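Local coordinates for protein EccE5 (Mycobacterium xenopi RIVM700367, PDB 7B9F) that probably serves as a structural component of the membrane-embedded ESX-5 type VII secretion machinery, which exports proteins across the mycobacterial inner membrane, at residues Asp95-Ile107 with Ser218-His232. Residues are numbered along the deposited sequence; the frame is centred on the assembly and turned at random.
Sequences DHQRRFGHDVVGI and SVAATLAAATERLAH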
loop_
_atom_site.group_PDB
_atom_site.type_symbol
_atom_site.label_atom_id
_atom_site.label_comp_id
_atom_site.label_asym_id
_atom_site.label_seq_id
_atom_site.Cartn_x
_atom_site.Cartn_y
_atom_site.Cartn_z
ATOM N N ASP A 95 14.949 -32.881 -26.680
ATOM C CA ASP A 95 13.703 -32.445 -26.072
ATOM C C ASP A 95 13.160 -31.421 -27.062
ATOM O O ASP A 95 13.923 -30.734 -27.730
ATOM C CB ASP A 95 13.965 -31.886 -24.656
ATOM C CG ASP A 95 12.769 -31.149 -24.019
ATOM O OD1 ASP A 95 11.814 -30.687 -24.674
ATOM O OD2 ASP A 95 12.799 -31.030 -22.778
ATOM N N HIS A 96 11.836 -31.319 -27.141
ATOM C CA HIS A 96 11.167 -30.494 -28.134
ATOM C C HIS A 96 10.101 -29.643 -27.465
ATOM O O HIS A 96 9.585 -29.993 -26.402
ATOM C CB HIS A 96 10.519 -31.346 -29.211
ATOM C CG HIS A 96 11.412 -31.622 -30.375
ATOM N ND1 HIS A 96 10.966 -32.228 -31.528
ATOM C CD2 HIS A 96 12.728 -31.372 -30.563
ATOM C CE1 HIS A 96 11.971 -32.346 -32.376
ATOM N NE2 HIS A 96 13.051 -31.833 -31.816
ATOM N N GLN A 97 9.766 -28.524 -28.099
ATOM C CA GLN A 97 8.755 -27.637 -27.556
ATOM C C GLN A 97 7.969 -26.987 -28.685
ATOM O O GLN A 97 8.521 -26.642 -29.730
ATOM C CB GLN A 97 9.395 -26.578 -26.651
ATOM C CG GLN A 97 8.413 -25.655 -25.968
ATOM C CD GLN A 97 7.558 -26.381 -24.965
ATOM O OE1 GLN A 97 8.059 -27.138 -24.143
ATOM N NE2 GLN A 97 6.255 -26.158 -25.029
ATOM N N ARG A 98 6.666 -26.836 -28.459
ATOM C CA ARG A 98 5.785 -26.099 -29.350
ATOM C C ARG A 98 4.870 -25.227 -28.499
ATOM O O ARG A 98 4.685 -25.475 -27.306
ATOM C CB ARG A 98 4.985 -27.040 -30.251
ATOM C CG ARG A 98 4.590 -26.413 -31.564
ATOM C CD ARG A 98 5.797 -26.296 -32.468
ATOM N NE ARG A 98 5.487 -25.603 -33.713
ATOM C CZ ARG A 98 5.010 -26.202 -34.798
ATOM N NH1 ARG A 98 4.790 -27.510 -34.790
ATOM N NH2 ARG A 98 4.756 -25.497 -35.891
ATOM N N ARG A 99 4.299 -24.201 -29.118
ATOM C CA ARG A 99 3.716 -23.100 -28.363
ATOM C C ARG A 99 2.695 -22.405 -29.269
ATOM O O ARG A 99 2.233 -22.990 -30.254
ATOM C CB ARG A 99 4.842 -22.173 -27.877
ATOM C CG ARG A 99 4.564 -21.360 -26.623
ATOM C CD ARG A 99 5.683 -20.362 -26.311
ATOM N NE ARG A 99 5.796 -19.296 -27.306
ATOM C CZ ARG A 99 6.639 -19.298 -28.334
ATOM N NH1 ARG A 99 6.651 -18.281 -29.178
ATOM N NH2 ARG A 99 7.475 -20.310 -28.508
ATOM N N PHE A 100 2.324 -21.162 -28.926
ATOM C CA PHE A 100 1.695 -20.263 -29.893
ATOM C C PHE A 100 2.578 -20.010 -31.106
ATOM O O PHE A 100 2.071 -19.593 -32.152
ATOM C CB PHE A 100 1.396 -18.892 -29.277
ATOM C CG PHE A 100 0.170 -18.832 -28.418
ATOM C CD1 PHE A 100 -0.511 -19.972 -28.042
ATOM C CD2 PHE A 100 -0.309 -17.603 -27.997
ATOM C CE1 PHE A 100 -1.641 -19.885 -27.249
ATOM C CE2 PHE A 100 -1.433 -17.509 -27.213
ATOM C CZ PHE A 100 -2.102 -18.649 -26.838
ATOM N N GLY A 101 3.881 -20.235 -30.987
ATOM C CA GLY A 101 4.836 -19.819 -31.984
ATOM C C GLY A 101 4.842 -20.694 -33.221
ATOM O O GLY A 101 3.980 -21.544 -33.446
ATOM N N HIS A 102 5.861 -20.460 -34.038
ATOM C CA HIS A 102 5.913 -20.911 -35.418
ATOM C C HIS A 102 6.622 -22.258 -35.538
ATOM O O HIS A 102 6.123 -23.156 -36.222
ATOM C CB HIS A 102 6.605 -19.812 -36.242
ATOM C CG HIS A 102 6.915 -20.161 -37.666
ATOM N ND1 HIS A 102 7.711 -19.355 -38.451
ATOM C CD2 HIS A 102 6.457 -21.140 -38.483
ATOM C CE1 HIS A 102 7.792 -19.865 -39.666
ATOM N NE2 HIS A 102 7.040 -20.949 -39.712
ATOM N N ASP A 103 7.756 -22.434 -34.863
ATOM C CA ASP A 103 8.642 -23.560 -35.118
ATOM C C ASP A 103 9.012 -24.289 -33.835
ATOM O O ASP A 103 8.970 -23.725 -32.741
ATOM C CB ASP A 103 9.915 -23.100 -35.826
ATOM C CG ASP A 103 9.652 -22.644 -37.240
ATOM O OD1 ASP A 103 8.699 -23.162 -37.857
ATOM O OD2 ASP A 103 10.390 -21.768 -37.737
ATOM N N VAL A 104 9.367 -25.564 -33.993
ATOM C CA VAL A 104 9.811 -26.380 -32.871
ATOM C C VAL A 104 11.239 -26.003 -32.497
ATOM O O VAL A 104 12.074 -25.719 -33.364
ATOM C CB VAL A 104 9.667 -27.873 -33.210
ATOM C CG1 VAL A 104 10.523 -28.264 -34.402
ATOM C CG2 VAL A 104 9.997 -28.735 -32.005
ATOM N N VAL A 105 11.510 -25.941 -31.198
ATOM C CA VAL A 105 12.818 -25.575 -30.668
ATOM C C VAL A 105 13.364 -26.752 -29.879
ATOM O O VAL A 105 12.667 -27.309 -29.024
ATOM C CB VAL A 105 12.733 -24.323 -29.783
ATOM C CG1 VAL A 105 14.113 -23.892 -29.352
ATOM C CG2 VAL A 105 12.036 -23.204 -30.522
ATOM N N GLY A 106 14.605 -27.135 -30.167
ATOM C CA GLY A 106 15.252 -28.189 -29.406
ATOM C C GLY A 106 15.904 -27.633 -28.159
ATOM O O GLY A 106 16.579 -26.601 -28.203
ATOM N N ILE A 107 15.704 -28.318 -27.041
ATOM C CA ILE A 107 16.269 -27.927 -25.759
ATOM C C ILE A 107 17.117 -29.085 -25.260
ATOM O O ILE A 107 16.710 -30.246 -25.370
ATOM C CB ILE A 107 15.177 -27.606 -24.721
ATOM C CG1 ILE A 107 14.002 -26.853 -25.344
ATOM C CG2 ILE A 107 15.763 -26.803 -23.582
ATOM C CD1 ILE A 107 14.289 -25.459 -25.755
ATOM N N SER A 218 5.523 -22.722 -18.863
ATOM C CA SER A 218 6.518 -23.732 -18.531
ATOM C C SER A 218 7.898 -23.127 -18.717
ATOM O O SER A 218 8.061 -22.127 -19.417
ATOM C CB SER A 218 6.364 -24.984 -19.394
ATOM O OG SER A 218 6.508 -24.670 -20.764
ATOM N N VAL A 219 8.892 -23.745 -18.077
ATOM C CA VAL A 219 10.253 -23.229 -18.178
ATOM C C VAL A 219 10.808 -23.457 -19.578
ATOM O O VAL A 219 11.637 -22.680 -20.064
ATOM C CB VAL A 219 11.149 -23.832 -17.077
ATOM C CG1 VAL A 219 11.473 -25.283 -17.333
ATOM C CG2 VAL A 219 12.430 -23.031 -16.936
ATOM N N ALA A 220 10.367 -24.522 -20.248
ATOM C CA ALA A 220 10.795 -24.758 -21.620
ATOM C C ALA A 220 10.238 -23.703 -22.563
ATOM O O ALA A 220 10.925 -23.270 -23.493
ATOM C CB ALA A 220 10.375 -26.153 -22.067
ATOM N N ALA A 221 8.992 -23.283 -22.343
ATOM C CA ALA A 221 8.373 -22.288 -23.213
ATOM C C ALA A 221 9.008 -20.915 -23.077
ATOM O O ALA A 221 8.808 -20.068 -23.950
ATOM C CB ALA A 221 6.879 -22.189 -22.927
ATOM N N THR A 222 9.747 -20.667 -21.998
ATOM C CA THR A 222 10.473 -19.412 -21.866
ATOM C C THR A 222 11.597 -19.318 -22.889
ATOM O O THR A 222 11.619 -18.415 -23.739
ATOM C CB THR A 222 11.024 -19.291 -20.450
ATOM O OG1 THR A 222 9.943 -19.344 -19.514
ATOM C CG2 THR A 222 11.767 -18.001 -20.286
ATOM N N LEU A 223 12.545 -20.252 -22.822
ATOM C CA LEU A 223 13.704 -20.170 -23.697
ATOM C C LEU A 223 13.337 -20.493 -25.135
ATOM O O LEU A 223 14.003 -20.022 -26.058
ATOM C CB LEU A 223 14.813 -21.082 -23.186
ATOM C CG LEU A 223 16.141 -21.025 -23.929
ATOM C CD1 LEU A 223 16.644 -19.604 -23.962
ATOM C CD2 LEU A 223 17.125 -21.855 -23.191
ATOM N N ALA A 224 12.265 -21.254 -25.346
ATOM C CA ALA A 224 11.733 -21.409 -26.694
ATOM C C ALA A 224 11.294 -20.066 -27.259
ATOM O O ALA A 224 11.573 -19.744 -28.420
ATOM C CB ALA A 224 10.571 -22.398 -26.688
ATOM N N ALA A 225 10.615 -19.261 -26.440
ATOM C CA ALA A 225 10.195 -17.936 -26.877
ATOM C C ALA A 225 11.390 -17.039 -27.164
ATOM O O ALA A 225 11.403 -16.320 -28.170
ATOM C CB ALA A 225 9.288 -17.302 -25.827
ATOM N N ALA A 226 12.408 -17.074 -26.300
ATOM C CA ALA A 226 13.596 -16.253 -26.535
ATOM C C ALA A 226 14.338 -16.690 -27.795
ATOM O O ALA A 226 14.830 -15.851 -28.566
ATOM C CB ALA A 226 14.521 -16.312 -25.325
ATOM N N THR A 227 14.403 -18.000 -28.032
ATOM C CA THR A 227 15.044 -18.527 -29.227
ATOM C C THR A 227 14.307 -18.083 -30.476
ATOM O O THR A 227 14.929 -17.685 -31.465
ATOM C CB THR A 227 15.077 -20.049 -29.159
ATOM O OG1 THR A 227 15.788 -20.463 -27.991
ATOM C CG2 THR A 227 15.757 -20.617 -30.370
ATOM N N GLU A 228 12.977 -18.149 -30.450
ATOM C CA GLU A 228 12.207 -17.718 -31.610
ATOM C C GLU A 228 12.345 -16.220 -31.840
ATOM O O GLU A 228 12.369 -15.772 -32.990
ATOM C CB GLU A 228 10.742 -18.110 -31.455
ATOM C CG GLU A 228 10.507 -19.606 -31.488
ATOM C CD GLU A 228 9.050 -19.966 -31.315
ATOM O OE1 GLU A 228 8.240 -19.058 -31.046
ATOM O OE2 GLU A 228 8.712 -21.161 -31.433
ATOM N N ARG A 229 12.428 -15.431 -30.764
ATOM C CA ARG A 229 12.666 -13.998 -30.922
ATOM C C ARG A 229 13.984 -13.730 -31.624
ATOM O O ARG A 229 14.041 -12.944 -32.574
ATOM C CB ARG A 229 12.645 -13.280 -29.576
ATOM C CG ARG A 229 11.266 -13.027 -29.054
ATOM C CD ARG A 229 11.286 -12.162 -27.810
ATOM N NE ARG A 229 10.001 -12.064 -27.116
ATOM C CZ ARG A 229 8.861 -11.593 -27.622
ATOM N NH1 ARG A 229 8.788 -11.089 -28.847
ATOM N NH2 ARG A 229 7.778 -11.582 -26.861
ATOM N N LEU A 230 15.056 -14.387 -31.178
ATOM C CA LEU A 230 16.356 -14.146 -31.800
ATOM C C LEU A 230 16.385 -14.652 -33.238
ATOM O O LEU A 230 16.953 -13.999 -34.125
ATOM C CB LEU A 230 17.458 -14.791 -30.968
ATOM C CG LEU A 230 18.875 -14.614 -31.496
ATOM C CD1 LEU A 230 19.259 -13.161 -31.407
ATOM C CD2 LEU A 230 19.839 -15.447 -30.691
ATOM N N ALA A 231 15.759 -15.803 -33.488
ATOM C CA ALA A 231 15.710 -16.360 -34.833
ATOM C C ALA A 231 14.939 -15.456 -35.784
ATOM O O ALA A 231 15.381 -15.206 -36.909
ATOM C CB ALA A 231 15.085 -17.751 -34.793
ATOM N N HIS A 232 13.782 -14.952 -35.353
ATOM C CA HIS A 232 13.009 -14.064 -36.207
ATOM C C HIS A 232 13.656 -12.698 -36.336
ATOM O O HIS A 232 13.418 -12.007 -37.330
ATOM C CB HIS A 232 11.588 -13.922 -35.674
ATOM C CG HIS A 232 10.690 -15.056 -36.052
ATOM N ND1 HIS A 232 9.726 -14.949 -37.030
ATOM C CD2 HIS A 232 10.608 -16.322 -35.580
ATOM C CE1 HIS A 232 9.092 -16.101 -37.147
ATOM N NE2 HIS A 232 9.607 -16.951 -36.278
#
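Arg-99 runs along the alanine-lined side of helix 219-234, its CD packed against CB of Ala-221 and its guanidinium set with one face over Ala-225. It belongs to the loop of a weakly bonded beta-hairpin, strands 96-97 and 105-109, folded over a helix that also borders the antiparallel sheet of EccE5: Leu-223 and Thr-227 pack on strands 113-119 and 196-204, Leu-230 on the latter. The short side chains of Ala-220, Ala-221, Ala-224 and Ala-225 are consistent with the close approach of this polar loop. Extended as far as chi2 and then bent at chi3 (67°), the Arg-99 chain brings its guanidinium edge to Glu-228. NH1 donates to OE1 of Glu-228 at 2.6 Å in a salt bridge, meeting it on the syn side but out of the carboxylate plane, and NH2 adds a weak bond to the same oxygen. OE1 lies near the guanidinium plane, and the two flat groups are turned 54° apart. Toward the helix start, Gln-97 lays CG on CB of Ala-224 at 4.0 Å, while its NE2 turns back to Arg-98 O. Val-105 packs on the helix: CG1 meets CG2 of Thr-227 and CG2 lies against CG of Glu-228, with Pro-243 of strand 241-243 touching Val-105 as well. At the far end His-102 and His-232 meet rim to rim, planes at 60°, ND1 of His-102 lying 3.8 Å from NE2 of His-232.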